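Local coordinates for CRISPR protein (Archaeoglobus fulgidus, PDB 4MJK) that probably serves as the Cas5-type subunit of an archaeal type I-A Cascade, the CRISPR RNA-guided surveillance complex, at residues Phe131-Glu136 and Val165-Lys170. Numbering follows the deposited sequence.
Sequences FLVFKE and VKVTQK
Phe131 meets segment 165-170, where strand 157-170 is interrupted at Lys166 and Val167, with the far end of its ring. CZ lies 4.0 Å from CG1 of Val167, and that methyl sits close to the ring plane, so the valine touches the ring at its rim and not over a face. The same methyl is 4.2 Å from CE1 of Phe131, which spreads the contact over two ring carbons. Val165 makes a lighter approach, its CG2 reaching CE1 of Phe131 at 4.3 Å from an oblique direction. With CG opposite the backbone N (chi1 -175°), the ring leans along the chain toward Val133, and its CE1-CZ rim faces the valines. A second aromatic, Tyr178, packs edge-to-face with this ring.

The backbones stay well separated, the nearest CA atoms, those of Val133 and Val167, being 8.0 Å apart, and all the contacts between the segments are apolar side-chain ones. Strand 2-10 runs between them, held to the first segment by backbone hydrogen bonds between Leu132 and Tyr4 and between Phe134 and Ile2. The antiparallel sheet order 66-73, 127-134, 2-10, 157-170, with helix 33-46 linking 2-10 to 66-73, is consistent with the ferredoxin-like fold of Cas5 and other RAMP proteins; the contact joins its third and fourth strands across the first. Successive side chains alternate between the two faces, as in any strand: Val260 of strand 258-263 touches Phe131 and Val133, while Leu132 packs on Phe36 and Leu37 of helix 33-46.

Val133, with CG1 trans to its backbone N (chi1 178°), presents that methyl to CG2 of Val167 at 4.0 Å, the side chains meeting at a slant. Val167 thus gives one methyl to each partner, and Tyr253 of strand 250-255 touches both valines.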
# COMPACT_ATOMS: atom_id res chain seq x y z
N PHE A 131 -7.90 -21.33 -2.94
CA PHE A 131 -8.36 -22.71 -2.90
C PHE A 131 -7.65 -23.38 -4.07
O PHE A 131 -7.93 -23.08 -5.24
CB PHE A 131 -9.90 -22.75 -3.06
CG PHE A 131 -10.52 -24.13 -2.91
CD1 PHE A 131 -9.76 -25.24 -2.60
CD2 PHE A 131 -11.89 -24.29 -3.09
CE1 PHE A 131 -10.35 -26.50 -2.47
CE2 PHE A 131 -12.49 -25.55 -2.95
CZ PHE A 131 -11.71 -26.65 -2.64
N LEU A 132 -6.68 -24.23 -3.73
CA LEU A 132 -5.89 -24.96 -4.71
C LEU A 132 -6.26 -26.43 -4.64
O LEU A 132 -6.52 -26.96 -3.55
CB LEU A 132 -4.39 -24.79 -4.45
CG LEU A 132 -3.75 -23.48 -4.96
CD1 LEU A 132 -4.27 -22.30 -4.16
CD2 LEU A 132 -2.22 -23.55 -4.89
N VAL A 133 -6.28 -27.09 -5.79
CA VAL A 133 -6.53 -28.53 -5.83
C VAL A 133 -5.40 -29.18 -6.61
O VAL A 133 -5.06 -28.71 -7.69
CB VAL A 133 -7.89 -28.88 -6.51
CG1 VAL A 133 -8.07 -30.41 -6.58
CG2 VAL A 133 -9.07 -28.22 -5.78
N PHE A 134 -4.80 -30.24 -6.06
CA PHE A 134 -3.75 -30.99 -6.75
C PHE A 134 -4.13 -32.46 -6.97
O PHE A 134 -4.93 -33.02 -6.23
CB PHE A 134 -2.43 -30.93 -5.96
CG PHE A 134 -1.84 -29.56 -5.87
CD1 PHE A 134 -1.04 -29.07 -6.89
CD2 PHE A 134 -2.08 -28.75 -4.76
CE1 PHE A 134 -0.48 -27.79 -6.81
CE2 PHE A 134 -1.53 -27.47 -4.68
CZ PHE A 134 -0.73 -27.00 -5.70
N LYS A 135 -3.54 -33.08 -7.99
CA LYS A 135 -3.83 -34.47 -8.32
C LYS A 135 -3.39 -35.38 -7.18
O LYS A 135 -4.02 -36.42 -6.93
CB LYS A 135 -3.13 -34.86 -9.62
CG LYS A 135 -3.83 -35.95 -10.41
CD LYS A 135 -3.11 -36.17 -11.73
CE LYS A 135 -2.59 -34.84 -12.27
NZ LYS A 135 -1.75 -35.03 -13.48
N GLU A 136 -2.31 -35.01 -6.51
CA GLU A 136 -1.92 -35.65 -5.24
C GLU A 136 -1.28 -34.65 -4.30
O GLU A 136 -1.11 -33.49 -4.66
CB GLU A 136 -0.96 -36.81 -5.48
CG GLU A 136 0.40 -36.37 -5.95
CD GLU A 136 0.55 -36.50 -7.45
OE1 GLU A 136 0.10 -37.53 -8.00
OE2 GLU A 136 1.11 -35.57 -8.07
N VAL A 165 -7.92 -30.32 2.69
CA VAL A 165 -9.27 -30.86 2.60
C VAL A 165 -9.40 -31.94 1.53
O VAL A 165 -8.69 -31.91 0.53
CB VAL A 165 -10.31 -29.76 2.30
CG1 VAL A 165 -10.45 -28.80 3.47
CG2 VAL A 165 -9.94 -29.03 1.01
N LYS A 166 -10.30 -32.89 1.76
CA LYS A 166 -10.66 -33.83 0.71
C LYS A 166 -11.65 -33.12 -0.20
O LYS A 166 -12.51 -32.38 0.27
CB LYS A 166 -11.27 -35.10 1.33
CG LYS A 166 -10.48 -35.63 2.51
CD LYS A 166 -11.07 -36.92 3.09
CE LYS A 166 -10.47 -38.15 2.44
NZ LYS A 166 -8.98 -38.15 2.53
N VAL A 167 -11.51 -33.29 -1.51
CA VAL A 167 -12.44 -32.66 -2.45
C VAL A 167 -13.24 -33.68 -3.26
O VAL A 167 -12.78 -34.81 -3.48
CB VAL A 167 -11.72 -31.68 -3.42
CG1 VAL A 167 -11.00 -30.60 -2.65
CG2 VAL A 167 -10.73 -32.42 -4.32
N THR A 168 -14.43 -33.28 -3.70
CA THR A 168 -15.25 -34.08 -4.59
C THR A 168 -15.29 -33.42 -5.97
O THR A 168 -15.41 -32.20 -6.07
CB THR A 168 -16.70 -34.16 -4.08
OG1 THR A 168 -16.72 -34.76 -2.78
CG2 THR A 168 -17.57 -34.98 -5.02
N GLN A 169 -15.17 -34.22 -7.03
CA GLN A 169 -15.22 -33.68 -8.38
C GLN A 169 -16.64 -33.72 -8.92
O GLN A 169 -17.28 -34.78 -8.91
CB GLN A 169 -14.29 -34.47 -9.31
CG GLN A 169 -13.94 -33.76 -10.60
CD GLN A 169 -12.97 -34.55 -11.47
OE1 GLN A 169 -12.13 -33.98 -12.17
NE2 GLN A 169 -13.09 -35.87 -11.43
N LYS A 170 -17.14 -32.58 -9.39
CA LYS A 170 -18.49 -32.48 -9.94
C LYS A 170 -18.47 -31.79 -11.31
O LYS A 170 -17.50 -31.11 -11.66
CB LYS A 170 -19.40 -31.68 -9.00
CG LYS A 170 -19.43 -32.17 -7.55
CD LYS A 170 -20.63 -33.08 -7.27
CE LYS A 170 -20.64 -33.58 -5.82
NZ LYS A 170 -20.84 -32.47 -4.83